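Succinoglycan biosynthesis protein (Bacillus cereus ATCC 14579, PDB 2QGM) is of unestablished function, though its name suggests a role in succinoglycan biosynthesis and it belongs to the erythromycin esterase sequence family. Local coordinates at residues L172-Y186 with E252-F266. Sequence-based numbering, arbitrary orientation.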
ATOM      1  N   LEU A 172      -3.812   7.608   7.200  1.00 15.60           N
ATOM      2  CA  LEU A 172      -4.281   8.622   8.133  1.00 16.83           C
ATOM      3  C   LEU A 172      -3.712   8.404   9.536  1.00 18.79           C
ATOM      4  O   LEU A 172      -4.443   8.489  10.523  1.00 17.08           O
ATOM      5  CB  LEU A 172      -5.812   8.571   8.204  1.00 18.11           C
ATOM      6  CG  LEU A 172      -6.620   8.934   6.954  1.00 19.90           C
ATOM      7  CD1 LEU A 172      -8.109   8.653   7.176  1.00 21.26           C
ATOM      8  CD2 LEU A 172      -6.402  10.406   6.646  1.00 19.53           C
ATOM      9  N   LYS A 173      -2.419   8.120   9.639  1.00 18.02           N
ATOM     10  CA  LYS A 173      -1.829   7.909  10.957  1.00 17.79           C
ATOM     11  C   LYS A 173      -1.429   9.234  11.599  1.00 18.59           C
ATOM     12  O   LYS A 173      -1.019   9.275  12.759  1.00 19.53           O
ATOM     13  CB  LYS A 173      -0.630   6.971  10.857  1.00 17.07           C
ATOM     14  CG  LYS A 173      -1.003   5.603  10.318  1.00 21.32           C
ATOM     15  CD  LYS A 173       0.139   4.623  10.420  1.00 24.65           C
ATOM     16  CE  LYS A 173       1.324   5.079   9.600  1.00 28.84           C
ATOM     17  NZ  LYS A 173       2.388   4.038   9.580  1.00 32.37           N
ATOM     18  N   ALA A 174      -1.586  10.315  10.838  1.00 18.29           N
ATOM     19  CA  ALA A 174      -1.270  11.661  11.295  1.00 19.49           C
ATOM     20  C   ALA A 174      -1.722  12.688  10.255  1.00 20.71           C
ATOM     21  O   ALA A 174      -1.841  12.373   9.068  1.00 19.08           O
ATOM     22  CB  ALA A 174       0.233  11.802  11.525  1.00 22.21           C
ATOM     23  N   LEU A 175      -1.997  13.907  10.709  1.00 18.73           N
ATOM     24  CA  LEU A 175      -2.377  14.983   9.800  1.00 20.31           C
ATOM     25  C   LEU A 175      -1.383  16.098  10.064  1.00 20.44           C
ATOM     26  O   LEU A 175      -1.374  16.686  11.143  1.00 19.01           O
ATOM     27  CB  LEU A 175      -3.797  15.474  10.082  1.00 20.42           C
ATOM     28  CG  LEU A 175      -4.944  14.503   9.795  1.00 20.65           C
ATOM     29  CD1 LEU A 175      -6.243  15.107  10.310  1.00 20.82           C
ATOM     30  CD2 LEU A 175      -5.023  14.227   8.306  1.00 20.90           C
ATOM     31  N   ASP A 176      -0.532  16.367   9.081  1.00 21.53           N
ATOM     32  CA  ASP A 176       0.485  17.400   9.204  1.00 23.05           C
ATOM     33  C   ASP A 176      -0.101  18.788   8.966  1.00 23.37           C
ATOM     34  O   ASP A 176      -1.213  18.929   8.462  1.00 22.62           O
ATOM     35  CB  ASP A 176       1.602  17.140   8.194  1.00 25.30           C
ATOM     36  CG  ASP A 176       1.167  17.415   6.769  1.00 28.29           C
ATOM     37  OD1 ASP A 176       0.080  16.945   6.384  1.00 27.25           O
ATOM     38  OD2 ASP A 176       1.916  18.101   6.042  1.00 32.74           O
ATOM     39  N   GLN A 177       0.660  19.814   9.339  1.00 21.85           N
ATOM     40  CA  GLN A 177       0.226  21.196   9.165  1.00 23.76           C
ATOM     41  C   GLN A 177       0.007  21.485   7.679  1.00 20.93           C
ATOM     42  O   GLN A 177      -0.859  22.279   7.308  1.00 20.22           O
ATOM     43  CB  GLN A 177       1.284  22.143   9.742  1.00 26.57           C
ATOM     44  CG  GLN A 177       0.900  23.611   9.748  1.00 31.67           C
ATOM     45  CD  GLN A 177      -0.378  23.885  10.517  1.00 34.37           C
ATOM     46  OE1 GLN A 177      -0.575  23.371  11.618  1.00 34.85           O
ATOM     47  NE2 GLN A 177      -1.260  24.693   9.936  1.00 36.12           N
ATOM     48  N   GLY A 178       0.800  20.832   6.838  1.00 19.03           N
ATOM     49  CA  GLY A 178       0.671  21.019   5.404  1.00 18.42           C
ATOM     50  C   GLY A 178      -0.732  20.686   4.915  1.00 17.80           C
ATOM     51  O   GLY A 178      -1.233  21.319   3.987  1.00 17.09           O
ATOM     52  N   SER A 179      -1.368  19.696   5.535  1.00 15.98           N
ATOM     53  CA  SER A 179      -2.724  19.303   5.147  1.00 15.47           C
ATOM     54  C   SER A 179      -3.735  20.398   5.470  1.00 16.89           C
ATOM     55  O   SER A 179      -4.549  20.767   4.635  1.00 16.38           O
ATOM     56  CB  SER A 179      -3.133  17.996   5.841  1.00 16.21           C
ATOM     57  OG  SER A 179      -2.367  16.899   5.359  1.00 18.13           O
ATOM     58  N   PHE A 180      -3.691  20.912   6.692  1.00 17.16           N
ATOM     59  CA  PHE A 180      -4.611  21.971   7.077  1.00 19.04           C
ATOM     60  C   PHE A 180      -4.399  23.207   6.211  1.00 19.14           C
ATOM     61  O   PHE A 180      -5.358  23.874   5.812  1.00 18.38           O
ATOM     62  CB  PHE A 180      -4.413  22.308   8.550  1.00 18.49           C
ATOM     63  CG  PHE A 180      -4.892  21.231   9.471  1.00 17.29           C
ATOM     64  CD1 PHE A 180      -6.251  21.088   9.750  1.00 15.82           C
ATOM     65  CD2 PHE A 180      -3.990  20.334  10.039  1.00 18.47           C
ATOM     66  CE1 PHE A 180      -6.702  20.068  10.580  1.00 16.58           C
ATOM     67  CE2 PHE A 180      -4.434  19.309  10.869  1.00 18.06           C
ATOM     68  CZ  PHE A 180      -5.794  19.173  11.143  1.00 20.58           C
ATOM     69  N   ASN A 181      -3.138  23.509   5.919  1.00 18.43           N
ATOM     70  CA  ASN A 181      -2.792  24.655   5.085  1.00 21.24           C
ATOM     71  C   ASN A 181      -3.238  24.461   3.638  1.00 20.72           C
ATOM     72  O   ASN A 181      -3.587  25.422   2.957  1.00 22.65           O
ATOM     73  CB  ASN A 181      -1.283  24.910   5.145  1.00 24.27           C
ATOM     74  CG  ASN A 181      -0.886  25.787   6.317  1.00 26.31           C
ATOM     75  OD1 ASN A 181      -1.448  25.679   7.403  1.00 28.48           O
ATOM     76  ND2 ASN A 181       0.095  26.659   6.099  1.00 28.33           N
ATOM     77  N   LYS A 182      -3.235  23.221   3.168  1.00 19.50           N
ATOM     78  CA  LYS A 182      -3.667  22.947   1.806  1.00 19.93           C
ATOM     79  C   LYS A 182      -5.102  23.460   1.660  1.00 19.65           C
ATOM     80  O   LYS A 182      -5.446  24.130   0.679  1.00 20.28           O
ATOM     81  CB  LYS A 182      -3.630  21.445   1.527  1.00 20.86           C
ATOM     82  CG  LYS A 182      -3.796  21.093   0.061  1.00 24.07           C
ATOM     83  CD  LYS A 182      -2.516  21.415  -0.697  1.00 26.45           C
ATOM     84  CE  LYS A 182      -2.625  21.047  -2.166  1.00 29.38           C
ATOM     85  NZ  LYS A 182      -1.366  21.367  -2.896  1.00 32.32           N
ATOM     86  N   VAL A 183      -5.926  23.150   2.658  1.00 18.18           N
ATOM     87  CA  VAL A 183      -7.334  23.555   2.679  1.00 18.56           C
ATOM     88  C   VAL A 183      -7.472  25.052   2.915  1.00 18.37           C
ATOM     89  O   VAL A 183      -8.136  25.751   2.154  1.00 20.91           O
ATOM     90  CB  VAL A 183      -8.132  22.845   3.808  1.00 17.14           C
ATOM     91  CG1 VAL A 183      -9.592  23.288   3.759  1.00 16.53           C
ATOM     92  CG2 VAL A 183      -8.033  21.332   3.666  1.00 15.92           C
ATOM     93  N   ILE A 184      -6.847  25.536   3.984  1.00 19.01           N
ATOM     94  CA  ILE A 184      -6.910  26.949   4.339  1.00 18.46           C
ATOM     95  C   ILE A 184      -6.464  27.865   3.199  1.00 20.22           C
ATOM     96  O   ILE A 184      -7.127  28.861   2.899  1.00 21.66           O
ATOM     97  CB  ILE A 184      -6.029  27.263   5.573  1.00 19.08           C
ATOM     98  CG1 ILE A 184      -6.529  26.497   6.797  1.00 21.83           C
ATOM     99  CG2 ILE A 184      -6.064  28.762   5.864  1.00 17.30           C
ATOM    100  CD1 ILE A 184      -7.905  26.910   7.268  1.00 27.73           C
ATOM    101  N   ASP A 185      -5.329  27.536   2.587  1.00 20.04           N
ATOM    102  CA  ASP A 185      -4.797  28.334   1.488  1.00 21.43           C
ATOM    103  C   ASP A 185      -5.810  28.447   0.362  1.00 22.53           C
ATOM    104  O   ASP A 185      -6.018  29.526  -0.189  1.00 21.70           O
ATOM    105  CB  ASP A 185      -3.507  27.717   0.952  1.00 20.45           C
ATOM    106  CG  ASP A 185      -2.353  27.853   1.917  1.00 22.77           C
ATOM    107  OD1 ASP A 185      -2.499  28.597   2.908  1.00 25.27           O
ATOM    108  OD2 ASP A 185      -1.301  27.232   1.685  1.00 25.42           O
ATOM    109  N   TYR A 186      -6.443  27.331   0.016  1.00 22.61           N
ATOM    110  CA  TYR A 186      -7.437  27.343  -1.047  1.00 23.42           C
ATOM    111  C   TYR A 186      -8.595  28.274  -0.703  1.00 24.15           C
ATOM    112  O   TYR A 186      -9.015  29.081  -1.530  1.00 25.24           O
ATOM    113  CB  TYR A 186      -7.977  25.934  -1.294  1.00 24.18           C
ATOM    114  CG  TYR A 186      -9.189  25.932  -2.199  1.00 24.78           C
ATOM    115  CD1 TYR A 186      -9.055  26.121  -3.571  1.00 26.10           C
ATOM    116  CD2 TYR A 186     -10.471  25.799  -1.674  1.00 24.85           C
ATOM    117  CE1 TYR A 186     -10.163  26.177  -4.402  1.00 25.74           C
ATOM    118  CE2 TYR A 186     -11.594  25.857  -2.494  1.00 26.13           C
ATOM    119  CZ  TYR A 186     -11.433  26.048  -3.858  1.00 27.54           C
ATOM    120  OH  TYR A 186     -12.538  26.119  -4.678  1.00 28.17           O
ATOM    121  N   GLU A 252      -6.447  22.925  -7.988  1.00 32.17           N
ATOM    122  CA  GLU A 252      -6.268  23.312  -6.591  1.00 30.69           C
ATOM    123  C   GLU A 252      -7.450  22.852  -5.742  1.00 27.42           C
ATOM    124  O   GLU A 252      -7.268  22.300  -4.657  1.00 26.79           O
ATOM    125  CB  GLU A 252      -6.117  24.827  -6.487  1.00 33.07           C
ATOM    126  CG  GLU A 252      -4.960  25.387  -7.301  1.00 38.87           C
ATOM    127  CD  GLU A 252      -5.009  26.898  -7.382  1.00 41.68           C
ATOM    128  OE1 GLU A 252      -5.043  27.548  -6.312  1.00 43.85           O
ATOM    129  OE2 GLU A 252      -5.003  27.437  -8.511  1.00 44.22           O
ATOM    130  N   TYR A 253      -8.658  23.084  -6.246  1.00 24.60           N
ATOM    131  CA  TYR A 253      -9.876  22.702  -5.541  1.00 24.26           C
ATOM    132  C   TYR A 253      -9.978  21.209  -5.240  1.00 23.23           C
ATOM    133  O   TYR A 253     -10.346  20.812  -4.133  1.00 22.41           O
ATOM    134  CB  TYR A 253     -11.105  23.140  -6.338  1.00 22.42           C
ATOM    135  CG  TYR A 253     -12.389  22.530  -5.827  1.00 23.92           C
ATOM    136  CD1 TYR A 253     -13.020  21.504  -6.520  1.00 24.07           C
ATOM    137  CD2 TYR A 253     -12.955  22.961  -4.629  1.00 23.91           C
ATOM    138  CE1 TYR A 253     -14.190  20.915  -6.031  1.00 26.20           C
ATOM    139  CE2 TYR A 253     -14.119  22.384  -4.131  1.00 24.35           C
ATOM    140  CZ  TYR A 253     -14.734  21.360  -4.837  1.00 26.48           C
ATOM    141  OH  TYR A 253     -15.892  20.799  -4.347  1.00 24.88           O
ATOM    142  N   ILE A 254      -9.666  20.383  -6.231  1.00 22.79           N
ATOM    143  CA  ILE A 254      -9.739  18.930  -6.066  1.00 23.15           C
ATOM    144  C   ILE A 254      -8.968  18.462  -4.839  1.00 21.77           C
ATOM    145  O   ILE A 254      -9.496  17.722  -4.010  1.00 20.89           O
ATOM    146  CB  ILE A 254      -9.159  18.187  -7.283  1.00 25.05           C
ATOM    147  CG1 ILE A 254      -9.965  18.536  -8.541  1.00 29.13           C
ATOM    148  CG2 ILE A 254      -9.199  16.683  -7.041  1.00 27.55           C
ATOM    149  CD1 ILE A 254     -11.409  18.100  -8.471  1.00 30.03           C
ATOM    150  N   TRP A 255      -7.716  18.893  -4.719  1.00 20.64           N
ATOM    151  CA  TRP A 255      -6.905  18.463  -3.590  1.00 18.14           C
ATOM    152  C   TRP A 255      -7.315  19.096  -2.269  1.00 17.94           C
ATOM    153  O   TRP A 255      -7.122  18.499  -1.217  1.00 17.36           O
ATOM    154  CB  TRP A 255      -5.420  18.715  -3.866  1.00 17.89           C
ATOM    155  CG  TRP A 255      -4.826  17.741  -4.839  1.00 18.69           C
ATOM    156  CD1 TRP A 255      -4.533  17.970  -6.157  1.00 18.18           C
ATOM    157  CD2 TRP A 255      -4.484  16.366  -4.588  1.00 16.25           C
ATOM    158  NE1 TRP A 255      -4.035  16.823  -6.736  1.00 16.23           N
ATOM    159  CE2 TRP A 255      -3.992  15.829  -5.796  1.00 17.88           C
ATOM    160  CE3 TRP A 255      -4.544  15.543  -3.457  1.00 18.37           C
ATOM    161  CZ2 TRP A 255      -3.565  14.502  -5.912  1.00 17.57           C
ATOM    162  CZ3 TRP A 255      -4.121  14.214  -3.566  1.00 17.86           C
ATOM    163  CH2 TRP A 255      -3.634  13.709  -4.790  1.00 17.15           C
ATOM    164  N   ALA A 256      -7.880  20.298  -2.313  1.00 16.65           N
ATOM    165  CA  ALA A 256      -8.326  20.952  -1.084  1.00 18.94           C
ATOM    166  C   ALA A 256      -9.537  20.193  -0.544  1.00 18.58           C
ATOM    167  O   ALA A 256      -9.617  19.899   0.654  1.00 16.57           O
ATOM    168  CB  ALA A 256      -8.692  22.402  -1.358  1.00 19.29           C
ATOM    169  N   LYS A 257     -10.483  19.881  -1.427  1.00 18.47           N
ATOM    170  CA  LYS A 257     -11.672  19.137  -1.028  1.00 18.70           C
ATOM    171  C   LYS A 257     -11.274  17.766  -0.476  1.00 17.06           C
ATOM    172  O   LYS A 257     -11.773  17.329   0.564  1.00 16.27           O
ATOM    173  CB  LYS A 257     -12.611  18.948  -2.228  1.00 20.91           C
ATOM    174  CG  LYS A 257     -13.810  18.042  -1.950  1.00 23.64           C
ATOM    175  CD  LYS A 257     -14.693  17.865  -3.194  1.00 26.38           C
ATOM    176  CE  LYS A 257     -15.932  17.035  -2.863  1.00 31.15           C
ATOM    177  NZ  LYS A 257     -16.861  16.871  -4.024  1.00 33.87           N
ATOM    178  N   ALA A 258     -10.362  17.097  -1.174  1.00 16.67           N
ATOM    179  CA  ALA A 258      -9.904  15.768  -0.773  1.00 16.49           C
ATOM    180  C   ALA A 258      -9.227  15.789   0.586  1.00 15.08           C
ATOM    181  O   ALA A 258      -9.420  14.880   1.392  1.00 14.44           O
ATOM    182  CB  ALA A 258      -8.950  15.202  -1.817  1.00 17.65           C
ATOM    183  N   THR A 259      -8.424  16.821   0.828  1.00 14.05           N
ATOM    184  CA  THR A 259      -7.733  16.959   2.101  1.00 14.15           C
ATOM    185  C   THR A 259      -8.736  17.220   3.221  1.00 16.09           C
ATOM    186  O   THR A 259      -8.624  16.648   4.305  1.00 17.36           O
ATOM    187  CB  THR A 259      -6.713  18.104   2.048  1.00 14.19           C
ATOM    188  OG1 THR A 259      -5.780  17.850   0.991  1.00 15.05           O
ATOM    189  CG2 THR A 259      -5.958  18.210   3.367  1.00 13.23           C
ATOM    190  N   ALA A 260      -9.716  18.084   2.972  1.00 16.08           N
ATOM    191  CA  ALA A 260     -10.724  18.370   3.996  1.00 16.44           C
ATOM    192  C   ALA A 260     -11.445  17.073   4.356  1.00 18.13           C
ATOM    193  O   ALA A 260     -11.800  16.841   5.518  1.00 17.83           O
ATOM    194  CB  ALA A 260     -11.724  19.400   3.491  1.00 17.15           C
ATOM    195  N   SER A 261     -11.657  16.229   3.351  1.00 17.98           N
ATOM    196  CA  SER A 261     -12.302  14.945   3.566  1.00 18.31           C
ATOM    197  C   SER A 261     -11.385  14.010   4.351  1.00 17.36           C
ATOM    198  O   SER A 261     -11.858  13.212   5.152  1.00 16.10           O
ATOM    199  CB  SER A 261     -12.689  14.299   2.223  1.00 20.20           C
ATOM    200  OG  SER A 261     -13.870  14.870   1.691  1.00 27.17           O
ATOM    201  N   ALA A 262     -10.074  14.102   4.127  1.00 14.61           N
ATOM    202  CA  ALA A 262      -9.135  13.244   4.845  1.00 14.81           C
ATOM    203  C   ALA A 262      -9.116  13.633   6.320  1.00 13.88           C
ATOM    204  O   ALA A 262      -8.948  12.791   7.204  1.00 15.33           O
ATOM    205  CB  ALA A 262      -7.740  13.369   4.241  1.00 12.38           C
ATOM    206  N   ILE A 263      -9.295  14.919   6.578  1.00 15.91           N
ATOM    207  CA  ILE A 263      -9.321  15.415   7.941  1.00 16.29           C
ATOM    208  C   ILE A 263     -10.598  14.913   8.623  1.00 16.39           C
ATOM    209  O   ILE A 263     -10.571  14.519   9.790  1.00 15.24           O
ATOM    210  CB  ILE A 263      -9.238  16.951   7.945  1.00 16.70           C
ATOM    211  CG1 ILE A 263      -7.838  17.364   7.466  1.00 15.06           C
ATOM    212  CG2 ILE A 263      -9.536  17.500   9.337  1.00 14.68           C
ATOM    213  CD1 ILE A 263      -7.669  18.837   7.145  1.00 16.33           C
ATOM    214  N   GLU A 264     -11.712  14.907   7.892  1.00 16.19           N
ATOM    215  CA  GLU A 264     -12.965  14.404   8.454  1.00 18.20           C
ATOM    216  C   GLU A 264     -12.795  12.915   8.751  1.00 17.40           C
ATOM    217  O   GLU A 264     -13.157  12.443   9.829  1.00 15.54           O
ATOM    218  CB  GLU A 264     -14.130  14.588   7.479  1.00 20.01           C
ATOM    219  CG  GLU A 264     -15.474  14.139   8.054  1.00 24.63           C
ATOM    220  CD  GLU A 264     -16.603  14.205   7.041  1.00 27.04           C
ATOM    221  OE1 GLU A 264     -16.653  15.191   6.283  1.00 27.48           O
ATOM    222  OE2 GLU A 264     -17.444  13.283   7.009  1.00 29.80           O
ATOM    223  N   LYS A 265     -12.240  12.175   7.792  1.00 18.06           N
ATOM    224  CA  LYS A 265     -12.016  10.742   7.972  1.00 16.39           C
ATOM    225  C   LYS A 265     -11.191  10.468   9.227  1.00 16.64           C
ATOM    226  O   LYS A 265     -11.523   9.590  10.013  1.00 16.09           O
ATOM    227  CB  LYS A 265     -11.289  10.150   6.753  1.00 15.71           C
ATOM    228  CG  LYS A 265     -12.120  10.079   5.481  1.00 16.94           C
ATOM    229  CD  LYS A 265     -11.328   9.415   4.357  1.00 17.70           C
ATOM    230  CE  LYS A 265     -12.147   9.260   3.081  1.00 17.15           C
ATOM    231  NZ  LYS A 265     -12.567  10.557   2.501  1.00 21.01           N
ATOM    232  N   PHE A 266     -10.115  11.225   9.412  1.00 14.82           N
ATOM    233  CA  PHE A 266      -9.256  11.046  10.576  1.00 15.97           C
ATOM    234  C   PHE A 266     -10.024  11.207  11.900  1.00 17.41           C
ATOM    235  O   PHE A 266      -9.897  10.381  12.803  1.00 17.28           O
ATOM    236  CB  PHE A 266      -8.078  12.034  10.492  1.00 16.52           C
ATOM    237  CG  PHE A 266      -7.092  11.915  11.624  1.00 16.74           C
ATOM    238  CD1 PHE A 266      -7.267  12.634  12.804  1.00 18.03           C
ATOM    239  CD2 PHE A 266      -5.966  11.099  11.498  1.00 17.87           C
ATOM    240  CE1 PHE A 266      -6.329  12.546  13.843  1.00 19.09           C
ATOM    241  CE2 PHE A 266      -5.032  11.006  12.527  1.00 18.72           C
ATOM    242  CZ  PHE A 266      -5.213  11.733  13.702  1.00 16.91           C
TER
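Val183 fits as a knob into a hole formed by Ala256, Thr259, Ala260 and Ile263, where helices 177-186 and 253-266 pack with a closest axis approach of 8.4 Å, their N-to-C directions at 130°. Small residues permit this: the CA atoms of Val183 and Ala256 are 4.7 Å apart, and the methyl CG2 of Val183 reaches down to Ala256 O and Ala260 N. Thr259 splits its two branches. Its CG2, anti to the backbone N, faces the other helix and packs tightly, 3.2 Å from Ser179 O, while OG1 turns back to Trp255 O (2.7 Å), which Thr259 N approaches from the opposite face; Trp115 of helix 115-127 also bonds to OG1, so a buried hydroxyl is satisfied. Ile263 extends the apolar seam, its CD1 lying 3.7 Å from Phe180 CD1. Beyond it Leu175 lays CG over one face of the Phe266 ring, 4.1 Å from the centroid, and CD1 against Phe266 CG and CB. The edge of that ring points at the backbone of Leu172 and Lys173, in the loop leading into helix 177-186, with Phe266 CD2 3.2 Å from Leu172 O, and Leu172 spreads its two methyls over Ala262 and Lys265. The opposite end is more exposed, yet its tyrosines still pack closely. Tyr186, its ring swung anti to the backbone N (chi1 169°), rests on Ala256 CB and crosses Tyr253 with ring planes at 51°; amphipathic tyrosines suit such a border, and Tyr253 OH bonds to Leu237 O. Looser is the solvent flank, where Glu252 only brushes Tyr186 and the methylene chain of Lys182 lies with CE 4.0 Å from Trp255 CB. Almost wholly apolar, the contact joins the helix following edge strand 166-171 of the central sheet to a later helix, an obliquely crossed pair with one knob-into-hole contact, Val183, within the erythromycin esterase-like region.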